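Local coordinates for putative branched-chain amino acid ABC transporter (Chromobacterium violaceum, PDB 4PYR), which probably binds a small ligand between its two lobes, as in periplasmic binding proteins, with glutathione bound here, and may regulate an enzyme at the membrane, at residues M157-D160 against P166-Q169; S203-G208 against A215-I220; H230-R235 against A257-V262. All coordinates share one frame; numbering follows the deposited sequence.

Interaction 1 of 3, residues M157-D160 against P166-Q169; sequences MAFD and PLLQ
Met157, incorporated here as selenomethionine, holds CG anti to its carbonyl carbon (chi1 -60°), and the chain runs outward until a bend at chi3 (53°) lays the terminal methyl against the backbone of Leu167. Leu167 replies with CG anti to its own amide nitrogen, which sends CD1 back toward the strand end and the ring of Phe159. The two side chains thus reach past each other in opposite senses, each ending on the other segment. In the conformer described, one of two deposited, CE of Met157 lies 3.9 Å from Leu167 CA, and SE is almost as near, 4.0 Å from the same CA. Met157 CE also brushes Pro166 C, at 4.2 Å. A long, unbranched and flexible side chain suits this place, because it can span the gap between the two segments, whose nearest CA atoms, those of Met157 and Leu167, are 7.1 Å apart.

The layout is a beta-alpha-beta crossover of a Rossmann-like sheet: strand 155-158 is an outermost strand, and the chain returns through helix 165-172 over strand 125-129 to strand 176-180. Leu167 is the residue of this helix turn that looks inward, and its branched tip is buried against Phe159 and Val128. Its CD1 meets Phe159 CD1 at 3.9 Å, obliquely to the ring, and also approaches Phe159 CA at 4.1 Å. The ring itself continues the apolar layer toward Leu189 of helix 183-192, as a broad flat group can. At the turn, Asp160 accepts the amide of Asn162 through OD1, an Asx turn just after the strand. Pro166, in the first turn of the helix, where the missing amide hydrogen costs little, lies at the exposed margin.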
loop_
_atom_site.group_PDB
_atom_site.type_symbol
_atom_site.label_atom_id
_atom_site.label_comp_id
_atom_site.label_asym_id
_atom_site.label_seq_id
_atom_site.Cartn_x
_atom_site.Cartn_y
_atom_site.Cartn_z
HETATM N N MSE A 157 -10.521 21.422 -5.570
HETATM C CA MSE A 157 -11.777 21.501 -6.289
HETATM C C MSE A 157 -12.402 20.140 -6.357
HETATM O O MSE A 157 -11.774 19.222 -6.928
HETATM C CB MSE A 157 -11.520 22.013 -7.702
HETATM C CG MSE A 157 -10.878 23.394 -7.675
HETATM SE SE MSE A 157 -11.173 24.290 -9.404
HETATM C CE MSE A 157 -13.131 24.088 -9.488
ATOM N N ALA A 158 -13.708 20.082 -6.118
ATOM C CA ALA A 158 -14.509 18.885 -6.368
ATOM C C ALA A 158 -14.679 18.707 -7.882
ATOM O O ALA A 158 -15.049 19.637 -8.565
ATOM C CB ALA A 158 -15.885 19.050 -5.733
ATOM N N PHE A 159 -14.327 17.526 -8.383
ATOM C CA PHE A 159 -14.564 17.220 -9.805
ATOM C C PHE A 159 -16.049 17.232 -10.132
ATOM O O PHE A 159 -16.832 16.647 -9.399
ATOM C CB PHE A 159 -13.968 15.866 -10.148
ATOM C CG PHE A 159 -14.059 15.551 -11.631
ATOM C CD1 PHE A 159 -13.236 16.200 -12.510
ATOM C CD2 PHE A 159 -14.940 14.616 -12.102
ATOM C CE1 PHE A 159 -13.294 15.943 -13.875
ATOM C CE2 PHE A 159 -15.014 14.363 -13.463
ATOM C CZ PHE A 159 -14.180 15.018 -14.343
ATOM N N ASP A 160 -16.407 17.870 -11.270
ATOM C CA ASP A 160 -17.762 17.990 -11.741
ATOM C C ASP A 160 -17.752 17.524 -13.198
ATOM O O ASP A 160 -17.297 18.242 -14.062
ATOM C CB ASP A 160 -18.231 19.451 -11.638
ATOM C CG ASP A 160 -19.715 19.600 -11.843
ATOM O OD1 ASP A 160 -20.289 18.823 -12.637
ATOM O OD2 ASP A 160 -20.286 20.505 -11.214
ATOM N N PRO A 166 -15.374 25.369 -15.123
ATOM C CA PRO A 166 -14.782 26.035 -13.953
ATOM C C PRO A 166 -13.478 25.390 -13.518
ATOM O O PRO A 166 -12.505 26.095 -13.290
ATOM C CB PRO A 166 -15.874 25.901 -12.887
ATOM C CG PRO A 166 -17.134 25.834 -13.676
ATOM C CD PRO A 166 -16.753 24.951 -14.849
ATOM N N LEU A 167 -13.425 24.056 -13.498
ATOM C CA LEU A 167 -12.195 23.348 -13.159
ATOM C C LEU A 167 -11.065 23.606 -14.167
ATOM O O LEU A 167 -9.932 23.835 -13.805
ATOM C CB LEU A 167 -12.480 21.845 -13.062
ATOM C CG LEU A 167 -11.376 20.986 -12.447
ATOM C CD1 LEU A 167 -11.989 19.785 -11.741
ATOM C CD2 LEU A 167 -10.326 20.577 -13.451
ATOM N N LEU A 168 -11.379 23.605 -15.459
ATOM C CA LEU A 168 -10.369 23.952 -16.435
ATOM C C LEU A 168 -9.843 25.372 -16.280
ATOM O O LEU A 168 -8.679 25.608 -16.524
ATOM C CB LEU A 168 -10.914 23.762 -17.855
ATOM C CG LEU A 168 -11.409 22.346 -18.151
ATOM C CD1 LEU A 168 -11.948 22.277 -19.574
ATOM C CD2 LEU A 168 -10.378 21.266 -17.922
ATOM N N GLN A 169 -10.700 26.321 -15.901
ATOM C CA GLN A 169 -10.232 27.673 -15.632
ATOM C C GLN A 169 -9.285 27.705 -14.424
ATOM O O GLN A 169 -8.215 28.305 -14.495
ATOM C CB GLN A 169 -11.391 28.615 -15.407
ATOM C CG GLN A 169 -10.919 30.037 -15.117
ATOM C CD GLN A 169 -11.717 31.093 -15.790
ATOM O OE1 GLN A 169 -11.210 32.203 -16.040
ATOM N NE2 GLN A 169 -12.980 30.792 -16.096
#

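Interaction 2 of 3, residues S203-G208 against A215-I220; sequences SQLNVG and AGVRFI
Ser203 and Ile220 bring the two backbones together where strands 199-201 and 218-220, parallel neighbours, reach their ends; the CA atoms of this pair are 5.8 Å apart. Ser203 N comes to 3.2 Å from Ile220 O, but the angle is too poor for a hydrogen bond. Here the first segment leaves the sheet in a single 3-10 turn, closed by Asn206 N on Ser203 O at 3.1 Å, while residues 217-220 run on in extended form.

The turn brings Leu205 and Asn206 round to meet Val217 and Phe219. Leu205 CD1 touches Val217 CG1 at 3.9 Å, the two side chains crossing at about a right angle, and both are covered by helix 183-192, so branched apolar residues fit. Phe219 has CG between its backbone N and carbonyl carbon (chi1 72°), a placing that turns the ring toward Asn206. The amide approaches obliquely, its plane 68° from the ring, with ND2 3.4 Å from Phe219 CE2. Asn206 CB is close too, 3.6 Å from the same CE2. Asparagine is suited to this double duty: its CB and CG lie against the CE2 corner of the ring while ND2 donates to Asp221 OD2. Ser203 OG, a small polar group at the turn, is hydrogen-bonded to Glu109 OE1.

The chain passes between these parallel strands without a regular alpha-helix. The side chain of Ser203 is about 11 Å from the bound glutathione, and its end of the contact, just beyond strand 199-201, is typical of the ligand-facing side of a periplasmic-binding-protein lobe.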
loop_
_atom_site.group_PDB
_atom_site.type_symbol
_atom_site.label_atom_id
_atom_site.label_comp_id
_atom_site.label_asym_id
_atom_site.label_seq_id
_atom_site.Cartn_x
_atom_site.Cartn_y
_atom_site.Cartn_z
ATOM N N SER A 203 -1.137 5.537 -7.098
ATOM C CA SER A 203 -1.247 4.283 -7.796
ATOM C C SER A 203 -2.697 3.990 -8.172
ATOM O O SER A 203 -2.924 3.051 -8.876
ATOM C CB SER A 203 -0.675 3.133 -6.951
ATOM O OG SER A 203 -1.467 2.836 -5.819
ATOM N N GLN A 204 -3.643 4.765 -7.618
ATOM C CA GLN A 204 -5.042 4.771 -8.041
ATOM C C GLN A 204 -5.147 4.785 -9.574
ATOM O O GLN A 204 -6.028 4.123 -10.142
ATOM C CB GLN A 204 -5.761 5.995 -7.416
ATOM C CG GLN A 204 -7.234 6.179 -7.782
ATOM C CD GLN A 204 -7.764 7.496 -7.254
ATOM O OE1 GLN A 204 -7.065 8.532 -7.287
ATOM N NE2 GLN A 204 -9.005 7.479 -6.778
ATOM N N LEU A 205 -4.243 5.510 -10.232
ATOM C CA LEU A 205 -4.304 5.658 -11.710
ATOM C C LEU A 205 -3.684 4.553 -12.507
ATOM O O LEU A 205 -3.922 4.450 -13.720
ATOM C CB LEU A 205 -3.659 6.981 -12.112
ATOM C CG LEU A 205 -4.301 8.184 -11.428
ATOM C CD1 LEU A 205 -3.630 9.427 -11.936
ATOM C CD2 LEU A 205 -5.805 8.246 -11.655
ATOM N N ASN A 206 -2.871 3.724 -11.853
ATOM C CA ASN A 206 -2.159 2.653 -12.523
ATOM C C ASN A 206 -2.934 1.363 -12.332
ATOM O O ASN A 206 -2.789 0.611 -11.371
ATOM C CB ASN A 206 -0.713 2.562 -11.978
ATOM C CG ASN A 206 0.140 1.566 -12.745
ATOM O OD1 ASN A 206 -0.191 1.189 -13.882
ATOM N ND2 ASN A 206 1.264 1.137 -12.149
ATOM N N VAL A 207 -3.828 1.122 -13.272
ATOM C CA VAL A 207 -4.748 0.019 -13.151
ATOM C C VAL A 207 -4.339 -1.165 -14.002
ATOM O O VAL A 207 -4.753 -2.308 -13.718
ATOM C CB VAL A 207 -6.193 0.465 -13.483
ATOM C CG1 VAL A 207 -6.348 0.748 -14.968
ATOM C CG2 VAL A 207 -7.171 -0.619 -13.042
ATOM N N GLY A 208 -3.505 -0.906 -15.009
ATOM C CA GLY A 208 -3.049 -1.906 -15.926
ATOM C C GLY A 208 -3.691 -1.743 -17.282
ATOM O O GLY A 208 -4.566 -0.906 -17.448
ATOM N N ALA A 215 -1.286 9.025 -20.463
ATOM C CA ALA A 215 0.130 9.127 -20.850
ATOM C C ALA A 215 0.713 10.437 -20.378
ATOM O O ALA A 215 0.148 11.519 -20.560
ATOM C CB ALA A 215 0.301 9.009 -22.340
ATOM N N GLY A 216 1.863 10.327 -19.744
ATOM C CA GLY A 216 2.543 11.523 -19.247
ATOM C C GLY A 216 2.206 11.922 -17.824
ATOM O O GLY A 216 2.875 12.777 -17.259
ATOM N N VAL A 217 1.179 11.322 -17.226
ATOM C CA VAL A 217 0.865 11.591 -15.840
ATOM C C VAL A 217 1.985 11.024 -14.986
ATOM O O VAL A 217 2.410 9.880 -15.165
ATOM C CB VAL A 217 -0.466 10.954 -15.448
ATOM C CG1 VAL A 217 -0.704 11.066 -13.941
ATOM C CG2 VAL A 217 -1.619 11.632 -16.240
ATOM N N ARG A 218 2.426 11.832 -14.033
ATOM C CA ARG A 218 3.474 11.408 -13.109
ATOM C C ARG A 218 2.758 10.753 -11.919
ATOM O O ARG A 218 1.757 11.243 -11.416
ATOM C CB ARG A 218 4.300 12.602 -12.634
ATOM C CG ARG A 218 5.037 13.342 -13.745
ATOM C CD ARG A 218 6.059 14.350 -13.216
ATOM N NE ARG A 218 6.982 14.819 -14.243
ATOM C CZ ARG A 218 8.064 14.157 -14.643
ATOM N NH1 ARG A 218 8.378 12.979 -14.114
ATOM N NH2 ARG A 218 8.827 14.653 -15.607
ATOM N N PHE A 219 3.217 9.587 -11.509
ATOM C CA PHE A 219 2.548 8.910 -10.405
ATOM C C PHE A 219 3.573 8.156 -9.559
ATOM O O PHE A 219 4.734 8.062 -9.910
ATOM C CB PHE A 219 1.464 7.984 -10.965
ATOM C CG PHE A 219 1.992 6.754 -11.649
ATOM C CD1 PHE A 219 2.578 6.831 -12.893
ATOM C CD2 PHE A 219 1.893 5.505 -11.041
ATOM C CE1 PHE A 219 3.089 5.708 -13.508
ATOM C CE2 PHE A 219 2.351 4.363 -11.683
ATOM C CZ PHE A 219 2.977 4.464 -12.897
ATOM N N ILE A 220 3.118 7.720 -8.387
ATOM C CA ILE A 220 3.939 6.897 -7.508
ATOM C C ILE A 220 3.309 5.538 -7.383
ATOM O O ILE A 220 2.083 5.390 -7.383
ATOM C CB ILE A 220 4.164 7.565 -6.114
ATOM C CG1 ILE A 220 2.847 7.914 -5.440
ATOM C CG2 ILE A 220 4.997 8.844 -6.274
ATOM C CD1 ILE A 220 3.031 8.424 -4.023
#

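Interaction 3 of 3, residues H230-R235 against A257-V262; sequences HPAVQR and AYRLAV
Ala232 sets its methyl over one face of the Arg259 guanidinium, with CB 3.6 Å from NH1; a side chain this small lets the flat cation lie close to the short helix. Arg259 reaches it by bending at chi3 (62°) after leaving helix 245-265. From the opposite direction comes the extended Arg235, its guanidinium 88° to that of Arg259. In the conformer described, one of two deposited, NH2 of Arg235 is 3.5 Å from NH2 of Arg259, so two like charges approach.

A water accepts from both, at 2.7 Å from Arg235 NH2 and 2.8 Å from Arg259 NH2, in the plane of each group, and probably eases the approach; for the other conformer approach and bridge are doubtful. Acidic residues probably offset the charge further: Arg259 forms salt bridges with Asp276 through NH2 and with Asp256 through NH1, which also fix its rotation.

Further out, His230 caps the short helix that carries Ala232. Its ND1 accepts from Ala232 N at 3.1 Å, close to the ring plane, and weakly from Val233 N, an N-cap that a histidine can provide with its unprotonated ring nitrogen. Beside Arg259, Tyr258 and Val262 turn to strand 2-8. Helix 245-265, from late in the chain, thus packs on the amino-terminal lobe, as expected of the type I periplasmic-binding-protein fold, whose chain crosses between lobes more than once.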
loop_
_atom_site.group_PDB
_atom_site.type_symbol
_atom_site.label_atom_id
_atom_site.label_comp_id
_atom_site.label_asym_id
_atom_site.label_seq_id
_atom_site.Cartn_x
_atom_site.Cartn_y
_atom_site.Cartn_z
ATOM N N HIS A 230 15.628 -2.775 -9.796
ATOM C CA HIS A 230 15.801 -2.777 -8.355
ATOM C C HIS A 230 16.277 -4.170 -7.954
ATOM O O HIS A 230 15.711 -5.154 -8.391
ATOM C CB HIS A 230 14.426 -2.437 -7.759
ATOM C CG HIS A 230 14.376 -2.311 -6.271
ATOM N ND1 HIS A 230 14.525 -3.381 -5.431
ATOM C CD2 HIS A 230 14.041 -1.263 -5.485
ATOM C CE1 HIS A 230 14.367 -2.988 -4.176
ATOM N NE2 HIS A 230 14.041 -1.713 -4.186
ATOM N N PRO A 231 17.300 -4.266 -7.086
ATOM C CA PRO A 231 17.898 -5.564 -6.751
ATOM C C PRO A 231 16.904 -6.577 -6.166
ATOM O O PRO A 231 16.962 -7.759 -6.437
ATOM C CB PRO A 231 19.008 -5.185 -5.742
ATOM C CG PRO A 231 18.621 -3.838 -5.232
ATOM C CD PRO A 231 17.953 -3.152 -6.384
ATOM N N ALA A 232 15.968 -6.114 -5.338
ATOM C CA ALA A 232 14.972 -7.032 -4.801
ATOM C C ALA A 232 13.896 -7.386 -5.813
ATOM O O ALA A 232 13.462 -8.524 -5.892
ATOM C CB ALA A 232 14.345 -6.442 -3.532
ATOM N N VAL A 233 13.462 -6.398 -6.588
ATOM C CA VAL A 233 12.438 -6.648 -7.568
ATOM C C VAL A 233 12.922 -7.779 -8.502
ATOM O O VAL A 233 12.194 -8.720 -8.734
ATOM C CB VAL A 233 12.090 -5.401 -8.369
ATOM C CG1 VAL A 233 11.182 -5.774 -9.539
ATOM C CG2 VAL A 233 11.431 -4.369 -7.495
ATOM N N GLN A 234 14.173 -7.716 -8.933
ATOM C CA GLN A 234 14.710 -8.691 -9.912
ATOM C C GLN A 234 14.795 -10.111 -9.432
ATOM O O GLN A 234 14.681 -11.045 -10.208
ATOM C CB GLN A 234 16.148 -8.308 -10.289
ATOM C CG GLN A 234 16.276 -7.036 -11.012
ATOM C CD GLN A 234 17.678 -6.828 -11.493
ATOM O OE1 GLN A 234 18.657 -7.263 -10.886
ATOM N NE2 GLN A 234 17.776 -6.189 -12.600
ATOM N N ARG A 235 15.053 -10.326 -8.148
ATOM C CA ARG A 235 15.311 -11.689 -7.734
ATOM C C ARG A 235 14.064 -12.547 -7.524
ATOM O O ARG A 235 14.171 -13.751 -7.404
ATOM C CB ARG A 235 16.249 -11.754 -6.505
ATOM C CG ARG A 235 15.691 -11.248 -5.219
ATOM C CD ARG A 235 16.616 -11.714 -4.088
ATOM N NE ARG A 235 16.101 -11.261 -2.824
ATOM C CZ ARG A 235 16.487 -10.131 -2.242
ATOM N NH1 ARG A 235 17.403 -9.374 -2.839
ATOM N NH2 ARG A 235 15.954 -9.762 -1.063
ATOM N N ALA A 257 6.116 -9.227 3.012
ATOM C CA ALA A 257 5.677 -9.744 4.343
ATOM C C ALA A 257 6.652 -10.866 4.763
ATOM O O ALA A 257 7.077 -10.926 5.924
ATOM C CB ALA A 257 4.233 -10.262 4.287
ATOM N N TYR A 258 6.977 -11.770 3.821
ATOM C CA TYR A 258 7.945 -12.784 4.048
ATOM C C TYR A 258 9.274 -12.134 4.485
ATOM O O TYR A 258 9.855 -12.531 5.509
ATOM C CB TYR A 258 8.206 -13.601 2.807
ATOM C CG TYR A 258 9.341 -14.568 3.047
ATOM C CD1 TYR A 258 9.095 -15.810 3.538
ATOM C CD2 TYR A 258 10.674 -14.236 2.751
ATOM C CE1 TYR A 258 10.143 -16.732 3.736
ATOM C CE2 TYR A 258 11.712 -15.124 2.970
ATOM C CZ TYR A 258 11.437 -16.356 3.473
ATOM O OH TYR A 258 12.457 -17.251 3.732
ATOM N N ARG A 259 9.740 -11.120 3.735
ATOM C CA ARG A 259 11.042 -10.534 4.005
ATOM C C ARG A 259 11.095 -9.855 5.347
ATOM O O ARG A 259 12.093 -9.996 6.058
ATOM C CB ARG A 259 11.456 -9.582 2.913
ATOM C CG ARG A 259 11.549 -10.283 1.531
ATOM C CD ARG A 259 11.746 -9.327 0.338
ATOM N NE ARG A 259 12.988 -8.572 0.428
ATOM C CZ ARG A 259 13.209 -7.359 -0.036
ATOM N NH1 ARG A 259 12.249 -6.665 -0.644
ATOM N NH2 ARG A 259 14.398 -6.818 0.088
ATOM N N LEU A 260 10.044 -9.111 5.663
ATOM C CA LEU A 260 9.950 -8.446 6.986
ATOM C C LEU A 260 9.844 -9.437 8.116
ATOM O O LEU A 260 10.490 -9.252 9.166
ATOM C CB LEU A 260 8.770 -7.506 7.056
ATOM C CG LEU A 260 8.916 -6.160 6.434
ATOM C CD1 LEU A 260 7.567 -5.453 6.585
ATOM C CD2 LEU A 260 9.992 -5.366 7.115
ATOM N N ALA A 261 9.059 -10.491 7.930
ATOM C CA ALA A 261 8.938 -11.537 8.956
ATOM C C ALA A 261 10.276 -12.118 9.293
ATOM O O ALA A 261 10.604 -12.297 10.481
ATOM C CB ALA A 261 8.000 -12.628 8.492
ATOM N N VAL A 262 11.094 -12.401 8.289
ATOM C CA VAL A 262 12.421 -12.955 8.548
ATOM C C VAL A 262 13.256 -11.990 9.393
ATOM O O VAL A 262 13.931 -12.418 10.324
ATOM C CB VAL A 262 13.171 -13.308 7.245
ATOM C CG1 VAL A 262 14.596 -13.678 7.540
ATOM C CG2 VAL A 262 12.451 -14.462 6.542
HETATM O O HOH W 1 16.983 -7.907 0.592
#

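In the fold
The contacts follow one another along the chain without nesting or crossing. Interaction 1 comes first and closes a five-residue loop, tying the outermost strand 155-158 to the helix that follows it. Interaction 2 closes a loop with six residues between its segments, within the longer connection from strand 199-201 to its parallel neighbour 218-220 in the same mixed sheet, its centre 20 Å from that of interaction 1. Between 235 and 257 the chain makes a wider excursion of 21 residues, which interaction 3 closes by joining the short helix 231-235 to helix 245-265. Interactions 1 and 3 stand on opposite sides of the chain's centre, 42 Å apart between centres, whereas interaction 2 lies nearest the glutathione site.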